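Local coordinates for periplasmic solute binding protein (Pectobacterium atrosepticum, PDB 4RY1), which probably binds a sugar or related solute in the bacterial periplasm and delivers it to an ABC-type membrane transporter for uptake, at residues Leu20-Ala25 / Lys317-Gln322; Glu204-Tyr209 / Thr378-Lys383; Phe72-Asp77 / Ser365-Asn370. All blocks are in the same frame, centred on the assembly; numbering follows the deposited sequence. Where two conformers were deposited one is given.

Contact 1: residues Leu20-Ala25 / Lys317-Gln322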
ATOM      1  N   LEU A  20     -11.632  16.436   8.309  1.00 10.82           N
ATOM      2  CA  LEU A  20     -12.157  17.626   8.995  0.50 10.03           C
ATOM      3  C   LEU A  20     -13.664  17.496   9.312  1.00 10.33           C
ATOM      4  O   LEU A  20     -14.131  17.890  10.407  1.00 10.67           O
ATOM      5  CB  LEU A  20     -11.852  18.909   8.205  0.50 11.97           C
ATOM      6  CG  LEU A  20     -10.540  19.614   8.552  0.50 20.86           C
ATOM      7  CD1 LEU A  20     -10.576  20.165   9.971  0.50 18.85           C
ATOM      8  CD2 LEU A  20      -9.351  18.699   8.382  0.50 32.31           C
ATOM      9  N   ALA A  21     -14.435  16.955   8.360  1.00 10.36           N
ATOM     10  CA  ALA A  21     -15.880  16.722   8.576  1.00 10.56           C
ATOM     11  C   ALA A  21     -16.071  15.787   9.774  1.00 11.14           C
ATOM     12  O   ALA A  21     -16.942  15.991  10.622  1.00 11.20           O
ATOM     13  CB  ALA A  21     -16.505  16.118   7.338  1.00 10.62           C
ATOM     14  N   ALA A  22     -15.259  14.736   9.835  1.00 10.19           N
ATOM     15  CA  ALA A  22     -15.358  13.799  10.961  1.00 10.30           C
ATOM     16  C   ALA A  22     -15.021  14.475  12.287  1.00 11.24           C
ATOM     17  O   ALA A  22     -15.675  14.248  13.298  1.00 11.66           O
ATOM     18  CB  ALA A  22     -14.473  12.581  10.742  1.00 12.03           C
ATOM     19  N   ILE A  23     -13.979  15.297  12.262  1.00  9.87           N
ATOM     20  CA  ILE A  23     -13.568  16.045  13.454  1.00 10.78           C
ATOM     21  C   ILE A  23     -14.665  16.993  13.919  1.00 10.87           C
ATOM     22  O   ILE A  23     -14.978  17.077  15.095  1.00 11.57           O
ATOM     23  CB  ILE A  23     -12.225  16.767  13.218  1.00 11.79           C
ATOM     24  CG1 ILE A  23     -11.082  15.738  13.128  1.00 11.73           C
ATOM     25  CG2 ILE A  23     -11.961  17.802  14.314  1.00 12.09           C
ATOM     26  CD1 ILE A  23      -9.807  16.303  12.535  1.00 11.74           C
ATOM     27  N   ASN A  24     -15.274  17.688  12.968  1.00 10.31           N
ATOM     28  CA  ASN A  24     -16.355  18.596  13.325  1.00 10.36           C
ATOM     29  C   ASN A  24     -17.556  17.859  13.940  1.00 11.59           C
ATOM     30  O   ASN A  24     -18.188  18.361  14.896  1.00 13.46           O
ATOM     31  CB  ASN A  24     -16.796  19.458  12.128  1.00 11.05           C
ATOM     32  CG  ASN A  24     -15.791  20.551  11.825  1.00 12.33           C
ATOM     33  OD1 ASN A  24     -15.263  21.200  12.733  1.00 15.50           O
ATOM     34  ND2 ASN A  24     -15.518  20.766  10.549  1.00 12.08           N
ATOM     35  N   ALA A  25     -17.894  16.700  13.377  1.00 11.03           N
ATOM     36  CA  ALA A  25     -18.982  15.889  13.930  1.00 12.76           C
ATOM     37  C   ALA A  25     -18.606  15.399  15.333  1.00 13.33           C
ATOM     38  O   ALA A  25     -19.439  15.386  16.240  1.00 13.46           O
ATOM     39  CB  ALA A  25     -19.310  14.739  12.979  1.00 14.34           C
ATOM     40  N   LYS A 317     -19.783   8.052   8.147  1.00 10.31           N
ATOM     41  CA  LYS A 317     -20.361   8.719   6.979  1.00 11.46           C
ATOM     42  C   LYS A 317     -19.491   9.886   6.513  1.00 11.35           C
ATOM     43  O   LYS A 317     -19.318  10.113   5.322  1.00 12.50           O
ATOM     44  CB  LYS A 317     -21.779   9.161   7.281  1.00 12.09           C
ATOM     45  CG  LYS A 317     -22.735   7.982   7.321  1.00 17.07           C
ATOM     46  CD  LYS A 317     -24.166   8.458   7.496  1.00 20.78           C
ATOM     47  CE  LYS A 317     -24.455   8.962   8.883  1.00 20.71           C
ATOM     48  NZ  LYS A 317     -25.882   9.400   8.949  1.00 23.42           N
ATOM     49  N   ALA A 318     -18.896  10.603   7.464  1.00 10.95           N
ATOM     50  CA  ALA A 318     -18.041  11.730   7.098  1.00 10.71           C
ATOM     51  C   ALA A 318     -16.831  11.276   6.287  1.00 10.60           C
ATOM     52  O   ALA A 318     -16.468  11.892   5.300  1.00 11.29           O
ATOM     53  CB  ALA A 318     -17.599  12.486   8.346  1.00 12.52           C
ATOM     54  N   LEU A 319     -16.197  10.209   6.747  1.00  9.58           N
ATOM     55  CA  LEU A 319     -14.979   9.716   6.103  1.00 10.59           C
ATOM     56  C   LEU A 319     -15.239   8.937   4.823  1.00 10.80           C
ATOM     57  O   LEU A 319     -14.391   8.880   3.949  1.00 11.20           O
ATOM     58  CB  LEU A 319     -14.156   8.865   7.065  1.00  9.87           C
ATOM     59  CG  LEU A 319     -13.433   9.690   8.119  1.00 11.56           C
ATOM     60  CD1 LEU A 319     -12.819   8.842   9.217  1.00 13.57           C
ATOM     61  CD2 LEU A 319     -12.329  10.505   7.461  1.00 14.68           C
ATOM     62  N   GLY A 320     -16.403   8.314   4.738  1.00 10.69           N
ATOM     63  CA  GLY A 320     -16.732   7.479   3.581  1.00 12.70           C
ATOM     64  C   GLY A 320     -15.604   6.538   3.248  1.00 10.39           C
ATOM     65  O   GLY A 320     -15.084   5.827   4.123  1.00 10.77           O
ATOM     66  N   LEU A 321     -15.250   6.494   1.971  1.00 11.72           N
ATOM     67  CA  LEU A 321     -14.198   5.599   1.478  1.00 11.24           C
ATOM     68  C   LEU A 321     -12.842   6.302   1.304  1.00 10.21           C
ATOM     69  O   LEU A 321     -11.946   5.752   0.670  1.00 11.30           O
ATOM     70  CB  LEU A 321     -14.614   4.964   0.146  1.00 11.82           C
ATOM     71  CG  LEU A 321     -15.816   4.024   0.293  1.00 11.56           C
ATOM     72  CD1 LEU A 321     -16.293   3.569  -1.080  1.00 13.35           C
ATOM     73  CD2 LEU A 321     -15.463   2.788   1.110  1.00 13.15           C
ATOM     74  N   GLN A 322     -12.666   7.457   1.929  1.00 10.71           N
ATOM     75  CA  GLN A 322     -11.441   8.232   1.746  1.00  9.85           C
ATOM     76  C   GLN A 322     -10.178   7.603   2.342  1.00 11.00           C
ATOM     77  O   GLN A 322      -9.077   8.005   1.967  1.00 11.94           O
ATOM     78  CB  GLN A 322     -11.637   9.629   2.318  1.00 11.56           C
ATOM     79  CG  GLN A 322     -12.653  10.454   1.548  1.00 14.17           C
ATOM     80  CD  GLN A 322     -12.244  10.679   0.118  1.00 16.17           C
ATOM     81  OE1 GLN A 322     -11.103  10.966  -0.166  1.00 20.55           O
ATOM     82  NE2 GLN A 322     -13.201  10.522  -0.793  1.00 27.45           N
TER

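Contact 2: residues Glu204-Tyr209 / Thr378-Lys383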
ATOM      1  N   GLU A 204      16.555 -14.973 -10.164  1.00 24.93           N
ATOM      2  CA  GLU A 204      15.268 -15.244 -10.772  1.00 25.80           C
ATOM      3  C   GLU A 204      14.343 -14.034 -10.619  1.00 24.35           C
ATOM      4  O   GLU A 204      13.590 -13.714 -11.531  1.00 25.05           O
ATOM      5  CB  GLU A 204      14.650 -16.500 -10.148  1.00 25.44           C
ATOM      6  CG  GLU A 204      13.303 -16.898 -10.729  1.00 25.33           C
ATOM      7  CD  GLU A 204      12.816 -18.248 -10.244  1.00 19.95           C
ATOM      8  OE1 GLU A 204      13.425 -18.798  -9.298  1.00 27.68           O
ATOM      9  OE2 GLU A 204      11.784 -18.717 -10.768  1.00 26.35           O
ATOM     10  N   LEU A 205      14.437 -13.358  -9.471  1.00 21.09           N
ATOM     11  CA  LEU A 205      13.626 -12.164  -9.183  1.00 20.91           C
ATOM     12  C   LEU A 205      14.005 -11.034 -10.137  1.00 20.82           C
ATOM     13  O   LEU A 205      13.131 -10.408 -10.759  1.00 20.46           O
ATOM     14  CB  LEU A 205      13.810 -11.722  -7.725  1.00 19.96           C
ATOM     15  CG  LEU A 205      13.140 -10.399  -7.340  1.00 19.50           C
ATOM     16  CD1 LEU A 205      11.625 -10.516  -7.347  1.00 23.04           C
ATOM     17  CD2 LEU A 205      13.673  -9.952  -5.989  1.00 18.95           C
ATOM     18  N   PHE A 206      15.303 -10.774 -10.251  1.00 18.66           N
ATOM     19  CA  PHE A 206      15.784  -9.793 -11.241  1.00 20.37           C
ATOM     20  C   PHE A 206      15.486 -10.226 -12.674  1.00 21.12           C
ATOM     21  O   PHE A 206      15.148  -9.398 -13.527  1.00 22.83           O
ATOM     22  CB  PHE A 206      17.247  -9.430 -11.038  1.00 21.08           C
ATOM     23  CG  PHE A 206      17.465  -8.467  -9.916  1.00 20.50           C
ATOM     24  CD1 PHE A 206      17.347  -7.093 -10.115  1.00 19.02           C
ATOM     25  CD2 PHE A 206      17.704  -8.931  -8.633  1.00 21.86           C
ATOM     26  CE1 PHE A 206      17.527  -6.210  -9.054  1.00 20.82           C
ATOM     27  CE2 PHE A 206      17.865  -8.057  -7.571  1.00 21.95           C
ATOM     28  CZ  PHE A 206      17.790  -6.694  -7.780  1.00 18.46           C
ATOM     29  N   GLY A 207      15.568 -11.524 -12.939  1.00 19.91           N
ATOM     30  CA  GLY A 207      15.186 -12.040 -14.264  1.00 23.27           C
ATOM     31  C   GLY A 207      13.725 -11.767 -14.620  1.00 22.16           C
ATOM     32  O   GLY A 207      13.387 -11.511 -15.764  1.00 25.59           O
ATOM     33  N   PHE A 208      12.861 -11.841 -13.613  1.00 21.66           N
ATOM     34  CA  PHE A 208      11.421 -11.574 -13.753  1.00 22.27           C
ATOM     35  C   PHE A 208      11.207 -10.104 -14.186  1.00 20.68           C
ATOM     36  O   PHE A 208      10.443  -9.819 -15.125  1.00 19.54           O
ATOM     37  CB  PHE A 208      10.746 -11.904 -12.427  1.00 19.62           C
ATOM     38  CG  PHE A 208       9.278 -11.550 -12.353  1.00 20.56           C
ATOM     39  CD1 PHE A 208       8.306 -12.430 -12.799  1.00 22.36           C
ATOM     40  CD2 PHE A 208       8.866 -10.347 -11.793  1.00 20.46           C
ATOM     41  CE1 PHE A 208       6.963 -12.120 -12.705  1.00 23.09           C
ATOM     42  CE2 PHE A 208       7.521 -10.038 -11.695  1.00 18.90           C
ATOM     43  CZ  PHE A 208       6.567 -10.916 -12.145  1.00 23.08           C
ATOM     44  N   TYR A 209      11.909  -9.187 -13.520  1.00 19.25           N
ATOM     45  CA  TYR A 209      11.923  -7.776 -13.936  1.00 18.82           C
ATOM     46  C   TYR A 209      12.400  -7.593 -15.398  1.00 19.88           C
ATOM     47  O   TYR A 209      11.755  -6.934 -16.216  1.00 20.36           O
ATOM     48  CB  TYR A 209      12.775  -6.917 -12.993  1.00 17.90           C
ATOM     49  CG  TYR A 209      12.799  -5.489 -13.479  1.00 18.91           C
ATOM     50  CD1 TYR A 209      11.740  -4.635 -13.218  1.00 16.46           C
ATOM     51  CD2 TYR A 209      13.850  -5.007 -14.245  1.00 18.73           C
ATOM     52  CE1 TYR A 209      11.733  -3.335 -13.682  1.00 16.94           C
ATOM     53  CE2 TYR A 209      13.849  -3.718 -14.721  1.00 18.64           C
ATOM     54  CZ  TYR A 209      12.795  -2.872 -14.427  1.00 16.22           C
ATOM     55  OH  TYR A 209      12.797  -1.589 -14.922  1.00 17.35           O
ATOM     56  N   THR A 378      15.534  -0.333  -6.419  1.00 15.90           N
ATOM     57  CA  THR A 378      15.257   0.672  -7.456  1.00 15.98           C
ATOM     58  C   THR A 378      16.518   1.043  -8.237  1.00 17.35           C
ATOM     59  O   THR A 378      16.533   1.021  -9.479  1.00 16.82           O
ATOM     60  CB  THR A 378      14.600   1.911  -6.820  1.00 14.27           C
ATOM     61  OG1 THR A 378      13.344   1.517  -6.226  1.00 14.87           O
ATOM     62  CG2 THR A 378      14.373   3.017  -7.839  1.00 18.01           C
ATOM     63  N   THR A 379      17.585   1.322  -7.496  1.00 16.00           N
ATOM     64  CA  THR A 379      18.881   1.635  -8.110  1.00 17.40           C
ATOM     65  C   THR A 379      19.459   0.423  -8.871  1.00 19.25           C
ATOM     66  O   THR A 379      20.099   0.582  -9.923  1.00 19.10           O
ATOM     67  CB  THR A 379      19.860   2.242  -7.094  1.00 21.32           C
ATOM     68  OG1 THR A 379      20.081   1.336  -6.014  1.00 25.19           O
ATOM     69  CG2 THR A 379      19.314   3.549  -6.555  1.00 23.78           C
ATOM     70  N   SER A 380      19.206  -0.777  -8.368  1.00 19.02           N
ATOM     71  CA  SER A 380      19.640  -1.993  -9.073  1.00 18.58           C
ATOM     72  C   SER A 380      18.935  -2.120 -10.413  1.00 17.86           C
ATOM     73  O   SER A 380      19.560  -2.463 -11.414  1.00 20.42           O
ATOM     74  CB  SER A 380      19.369  -3.247  -8.251  1.00 20.50           C
ATOM     75  OG  SER A 380      20.125  -3.235  -7.056  1.00 21.79           O
ATOM     76  N   LEU A 381      17.629  -1.860 -10.438  1.00 17.59           N
ATOM     77  CA  LEU A 381      16.887  -1.880 -11.716  1.00 16.90           C
ATOM     78  C   LEU A 381      17.431  -0.843 -12.707  1.00 17.15           C
ATOM     79  O   LEU A 381      17.521  -1.106 -13.902  1.00 18.69           O
ATOM     80  CB  LEU A 381      15.388  -1.631 -11.500  1.00 17.10           C
ATOM     81  CG  LEU A 381      14.721  -2.633 -10.567  1.00 18.22           C
ATOM     82  CD1 LEU A 381      13.238  -2.307 -10.520  1.00 17.58           C
ATOM     83  CD2 LEU A 381      14.955  -4.089 -10.912  1.00 20.05           C
ATOM     84  N   GLN A 382      17.780   0.324 -12.178  1.00 16.72           N
ATOM     85  CA  GLN A 382      18.360   1.405 -12.972  1.00 17.61           C
ATOM     86  C   GLN A 382      19.719   0.984 -13.550  1.00 20.23           C
ATOM     87  O   GLN A 382      19.995   1.224 -14.699  1.00 21.70           O
ATOM     88  CB  GLN A 382      18.404   2.702 -12.171  1.00 19.38           C
ATOM     89  CG  GLN A 382      16.982   3.225 -11.990  1.00 19.26           C
ATOM     90  CD  GLN A 382      16.804   4.273 -10.922  1.00 19.13           C
ATOM     91  OE1 GLN A 382      17.754   4.711 -10.269  1.00 23.49           O
ATOM     92  NE2 GLN A 382      15.546   4.703 -10.743  1.00 19.98           N
ATOM     93  N   LYS A 383      20.529   0.300 -12.762  1.00 20.99           N
ATOM     94  CA  LYS A 383      21.790  -0.245 -13.266  1.00 25.15           C
ATOM     95  C   LYS A 383      21.564  -1.156 -14.475  1.00 21.68           C
ATOM     96  O   LYS A 383      22.278  -1.056 -15.493  1.00 24.23           O
ATOM     97  CB  LYS A 383      22.527  -0.992 -12.153  1.00 28.37           C
ATOM     98  CG  LYS A 383      23.442  -0.087 -11.337  1.00 49.81           C
ATOM     99  CD  LYS A 383      23.815  -0.613  -9.951  1.00 73.25           C
ATOM    100  CE  LYS A 383      23.601  -2.108  -9.774  1.00108.53           C
ATOM    101  NZ  LYS A 383      24.183  -2.644  -8.514  1.00 92.50           N
TER

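Contact 3: residues Phe72-Asp77 / Ser365-Asn370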
ATOM      1  N   PHE A  72       9.332   2.354  14.964  1.00 14.40           N
ATOM      2  CA  PHE A  72       8.780   3.036  16.135  1.00 12.52           C
ATOM      3  C   PHE A  72       8.475   2.148  17.336  1.00 14.35           C
ATOM      4  O   PHE A  72       8.405   2.643  18.480  1.00 16.94           O
ATOM      5  CB  PHE A  72       7.526   3.824  15.730  1.00 13.51           C
ATOM      6  CG  PHE A  72       7.812   4.996  14.819  1.00 12.88           C
ATOM      7  CD1 PHE A  72       8.773   5.934  15.158  1.00 14.68           C
ATOM      8  CD2 PHE A  72       7.128   5.149  13.618  1.00 13.79           C
ATOM      9  CE1 PHE A  72       9.042   7.006  14.323  1.00 16.20           C
ATOM     10  CE2 PHE A  72       7.373   6.220  12.785  1.00 16.17           C
ATOM     11  CZ  PHE A  72       8.348   7.152  13.140  1.00 15.09           C
ATOM     12  N   SER A  73       8.215   0.867  17.077  1.00 14.14           N
ATOM     13  CA  SER A  73       7.738  -0.050  18.120  1.00 14.50           C
ATOM     14  C   SER A  73       8.633  -1.260  18.387  1.00 15.16           C
ATOM     15  O   SER A  73       8.920  -1.557  19.530  1.00 18.87           O
ATOM     16  CB  SER A  73       6.315  -0.524  17.798  1.00 14.35           C
ATOM     17  OG  SER A  73       5.418   0.580  17.683  1.00 16.26           O
ATOM     18  N   ARG A  74       9.040  -1.985  17.355  1.00 16.60           N
ATOM     19  CA  ARG A  74       9.938  -3.126  17.589  1.00 19.22           C
ATOM     20  C   ARG A  74      11.293  -2.650  18.096  1.00 20.39           C
ATOM     21  O   ARG A  74      11.859  -3.211  19.029  1.00 27.66           O
ATOM     22  CB  ARG A  74      10.144  -3.935  16.322  1.00 17.65           C
ATOM     23  CG  ARG A  74       8.883  -4.532  15.751  1.00 17.67           C
ATOM     24  CD  ARG A  74       9.228  -5.572  14.713  1.00 17.64           C
ATOM     25  NE  ARG A  74       8.051  -6.006  13.973  1.00 15.97           N
ATOM     26  CZ  ARG A  74       8.005  -7.076  13.187  1.00 17.37           C
ATOM     27  NH1 ARG A  74       9.077  -7.858  13.055  1.00 18.58           N
ATOM     28  NH2 ARG A  74       6.890  -7.372  12.526  1.00 18.19           N
ATOM     29  N   ASN A  75      11.745  -1.565  17.495  1.00 18.08           N
ATOM     30  CA  ASN A  75      13.057  -0.978  17.748  1.00 22.50           C
ATOM     31  C   ASN A  75      13.030   0.443  18.296  1.00 25.05           C
ATOM     32  O   ASN A  75      14.011   1.185  18.223  1.00 27.86           O
ATOM     33  CB  ASN A  75      13.867  -1.115  16.482  1.00 28.25           C
ATOM     34  CG  ASN A  75      13.910  -2.558  16.031  1.00 30.08           C
ATOM     35  OD1 ASN A  75      14.181  -3.455  16.832  1.00 42.28           O
ATOM     36  ND2 ASN A  75      13.639  -2.798  14.800  1.00 44.83           N
ATOM     37  N   GLY A  76      11.898   0.784  18.891  1.00 20.02           N
ATOM     38  CA  GLY A  76      11.685   2.082  19.513  1.00 19.31           C
ATOM     39  C   GLY A  76      10.867   1.969  20.781  1.00 16.10           C
ATOM     40  O   GLY A  76      10.704   0.896  21.317  1.00 20.30           O
ATOM     41  N   ASP A  77      10.359   3.112  21.240  1.00 17.17           N
ATOM     42  CA  ASP A  77       9.634   3.211  22.503  1.00 21.37           C
ATOM     43  C   ASP A  77       8.228   2.642  22.419  1.00 18.73           C
ATOM     44  O   ASP A  77       7.621   2.356  23.441  1.00 20.60           O
ATOM     45  CB  ASP A  77       9.485   4.668  22.945  1.00 21.77           C
ATOM     46  CG  ASP A  77      10.807   5.350  23.230  1.00 34.64           C
ATOM     47  OD1 ASP A  77      11.783   4.664  23.609  1.00 36.01           O
ATOM     48  OD2 ASP A  77      10.865   6.602  23.118  1.00 58.04           O
ATOM     49  N   SER A 365       6.204  -9.407   5.165  1.00 16.88           N
ATOM     50  CA  SER A 365       7.077  -8.789   6.147  1.00 16.37           C
ATOM     51  C   SER A 365       7.054  -7.291   5.975  1.00 15.29           C
ATOM     52  O   SER A 365       7.171  -6.795   4.849  1.00 17.22           O
ATOM     53  CB  SER A 365       8.514  -9.252   5.950  1.00 17.29           C
ATOM     54  OG  SER A 365       9.339  -8.630   6.899  1.00 16.23           O
ATOM     55  N   PRO A 366       6.946  -6.545   7.083  1.00 15.03           N
ATOM     56  CA  PRO A 366       7.054  -5.095   6.911  1.00 14.16           C
ATOM     57  C   PRO A 366       8.418  -4.670   6.353  1.00 14.78           C
ATOM     58  O   PRO A 366       8.560  -3.549   5.810  1.00 15.09           O
ATOM     59  CB  PRO A 366       6.841  -4.577   8.330  1.00 13.71           C
ATOM     60  CG  PRO A 366       7.272  -5.691   9.227  1.00 16.13           C
ATOM     61  CD  PRO A 366       6.815  -6.926   8.505  1.00 15.47           C
ATOM     62  N   PHE A 367       9.423  -5.533   6.516  1.00 14.90           N
ATOM     63  CA  PHE A 367      10.771  -5.186   6.071  1.00 16.76           C
ATOM     64  C   PHE A 367      10.935  -5.177   4.561  1.00 16.14           C
ATOM     65  O   PHE A 367      11.869  -4.563   4.058  1.00 17.64           O
ATOM     66  CB  PHE A 367      11.791  -6.096   6.742  1.00 15.40           C
ATOM     67  CG  PHE A 367      11.807  -5.936   8.231  1.00 15.24           C
ATOM     68  CD1 PHE A 367      12.319  -4.785   8.815  1.00 16.26           C
ATOM     69  CD2 PHE A 367      11.273  -6.908   9.047  1.00 16.83           C
ATOM     70  CE1 PHE A 367      12.282  -4.609  10.185  1.00 17.13           C
ATOM     71  CE2 PHE A 367      11.259  -6.755  10.414  1.00 15.09           C
ATOM     72  CZ  PHE A 367      11.764  -5.603  10.989  1.00 16.65           C
ATOM     73  N   MET A 368      10.021  -5.834   3.844  1.00 16.53           N
ATOM     74  CA  MET A 368      10.011  -5.748   2.372  0.50 15.69           C
ATOM     75  C   MET A 368       9.801  -4.309   1.896  1.00 16.82           C
ATOM     76  O   MET A 368      10.251  -3.939   0.795  1.00 17.05           O
ATOM     77  CB  MET A 368       9.011  -6.737   1.746  0.50 16.86           C
ATOM     78  CG  MET A 368       7.566  -6.273   1.575  0.50 18.79           C
ATOM     79  SD  MET A 368       6.541  -7.361   0.540  0.50 16.90           S
ATOM     80  CE  MET A 368       7.676  -7.458  -0.827  0.50 14.21           C
ATOM     81  N   GLU A 369       9.148  -3.498   2.732  0.50 14.48           N
ATOM     82  CA  GLU A 369       8.939  -2.068   2.430  0.50 15.59           C
ATOM     83  C   GLU A 369       9.969  -1.128   3.067  0.50 15.68           C
ATOM     84  O   GLU A 369       9.797   0.088   3.028  0.50 16.54           O
ATOM     85  CB  GLU A 369       7.528  -1.635   2.811  0.50 15.07           C
ATOM     86  CG  GLU A 369       6.469  -2.537   2.212  0.50 17.38           C
ATOM     87  CD  GLU A 369       5.164  -1.825   1.931  0.50 26.97           C
ATOM     88  OE1 GLU A 369       5.074  -0.600   2.151  0.50 14.52           O
ATOM     89  OE2 GLU A 369       4.218  -2.501   1.480  0.50 25.11           O
ATOM     90  N   ASN A 370      11.046  -1.680   3.628  1.00 14.91           N
ATOM     91  CA  ASN A 370      12.118  -0.852   4.198  1.00 15.65           C
ATOM     92  C   ASN A 370      12.603   0.118   3.115  1.00 14.52           C
ATOM     93  O   ASN A 370      12.881  -0.321   1.998  1.00 16.25           O
ATOM     94  CB  ASN A 370      13.260  -1.744   4.705  1.00 17.53           C
ATOM     95  CG  ASN A 370      14.485  -0.964   5.132  1.00 17.71           C
ATOM     96  OD1 ASN A 370      15.272  -0.542   4.293  1.00 19.14           O
ATOM     97  ND2 ASN A 370      14.680  -0.811   6.440  1.00 20.68           N
TER

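Contact 1: residues Leu20-Ala25 / Lys317-Gln322
Behind Ala21 and Ala22, the two residues of helix 13-29 that meet Ala318, the shortest polar bond runs from Asn24 N to Leu20 O at 2.8 Å. One residue further on, Ala25 N reaches Ala21 O at 3.0 Å. With such bonds made inside the helix, Ala21 and Ala22 offer a smooth, methyl-studded surface to helix 313-319, and the meeting is purely apolar. Ala318 sits at its middle. Its CB comes down on the backbone between the two alanines, 3.6 Å from Ala22 N, and stands 3.9 Å from Ala21 CB and an equal 3.9 Å from Ala22 CB. Small residues suit such closeness: Ala22 CA and Ala318 CA are just 5.1 Å apart. Leu319 adds bulk beside this point. Its CG lies beside its own backbone N and anti to the carbonyl carbon (chi1 -74°), which turns the side chain enough for CG to touch Ala22 CB at 4.0 Å. Met309 of helix 299-310 packs on both Ala22 and Leu319. Gly320 is the residue that leaves helical phi/psi, with a positive phi of 48°, a value that suits glycine, in a type II' turn closed by Gln322 N to Leu319 O at 3.0 Å. The turn leads the chain back toward helix 13-29, where Arg15 NE donates to Gln322 O. Helix 13-29 links the parallel strands 3-10 and 33-40, with Ile23 lying against the former, so the alanine contact sets helix 313-319 against the flank of the helix in a beta-alpha-beta crossover, the building unit of the alpha/beta lobes of periplasmic binding proteins.

Contact 2: residues Glu204-Tyr209 / Thr378-Lys383
A chi1 of 178° swings the Tyr209 ring away from its own backbone N, whereas Phe206, one turn earlier, sets CG beside its N (chi1 -78°); together these torsions aim both rings at Leu381. This is helix-helix packing between helices 199-214 and 371-385 of the alpha-helical part of a periplasmic binding protein fold. The axes of the two segments approach to 11.4 Å, a distance that long side chains, two aromatic and one leucine, bridge. Leu381 puts CD2 between the two rings. CD2 lies over one face of the Tyr209 ring, 3.7 Å from the centroid and 17° off the normal, a CH-pi contact. The other branch, CD1, reaches Tyr209 CE1 at 3.6 Å, so the fork of the leucine rests along the ring. CD2 also serves Phe206, standing 3.8 Å from its CE1. Next to it, Ser380 CB approaches Phe206 CE1 at 3.6 Å. A serine can be buried here because OG turns back along its own helix to bond Leu376 O, and the methylene is presented to the aromatic ring.

Neighbouring elements complete the packing: Trp377 meets the Phe206 ring with planes at about 45°, and Ala395 of helix 391-409 touches it too. Tyrosine suits this buried place because its polar end has a partner: Tyr209 OH is hydrogen-bonded to Asp385 OD2, on the last turn of the helix that carries Leu381.

Contact 3: residues Phe72-Asp77 / Ser365-Asn370
Arg74 starts toward Pro366 and Phe367 from its CB, at the end of helix 69-74, and reaches them with its far tip. They belong to the 3-10 turn 366-368, so within this periplasmic binding protein fold the arginine joins helix 69-74 to the turn that leads into helix 371-385, two elements far apart in the sequence. From CG to NE the chain is extended, which carries the guanidinium across a wide backbone separation of 11.2 Å between Arg74 CA and Pro366 CA. At the tip, NH2 meets Pro366 CG at 3.7 Å, the proline lying over one guanidinium face. NH1 comes to the edge of the Phe367 ring, 3.6 Å from CE2, and the two planes stand nearly perpendicular, 89° apart. The aromatic edge and the puckered proline ring thus flank the partly exposed cation. Its charge is met by Glu190, whose OE1 forms a salt bridge with NH1. The other carboxylate oxygen of Glu190 bonds Ser365 OG, linking the arginine indirectly to the turn. Serine fits there because OG also forms an ST turn, accepting from Phe367 N at 3.1 Å with an N-H...O angle of 151°.

How the contacts relate
Contacts 1 and 2 lie on opposite sides of the chain's centre, 41 Å apart between centres, and differ accordingly: the first is a partly buried, close meeting of three alanines and a leucine, the second a wholly buried one in which aromatic rings bridge widely spaced helices. Contact 3, also buried but closer to the middle of the chain, relies on a long cation flanked by two rings and balanced by Glu190. Contacts 2 and 3 share surroundings: 365-370 leads directly into the helix that holds 378-383, and both border helix 391-409, their nearest atoms about 8 Å apart. In all three, segments distant in sequence meet without a direct hydrogen bond.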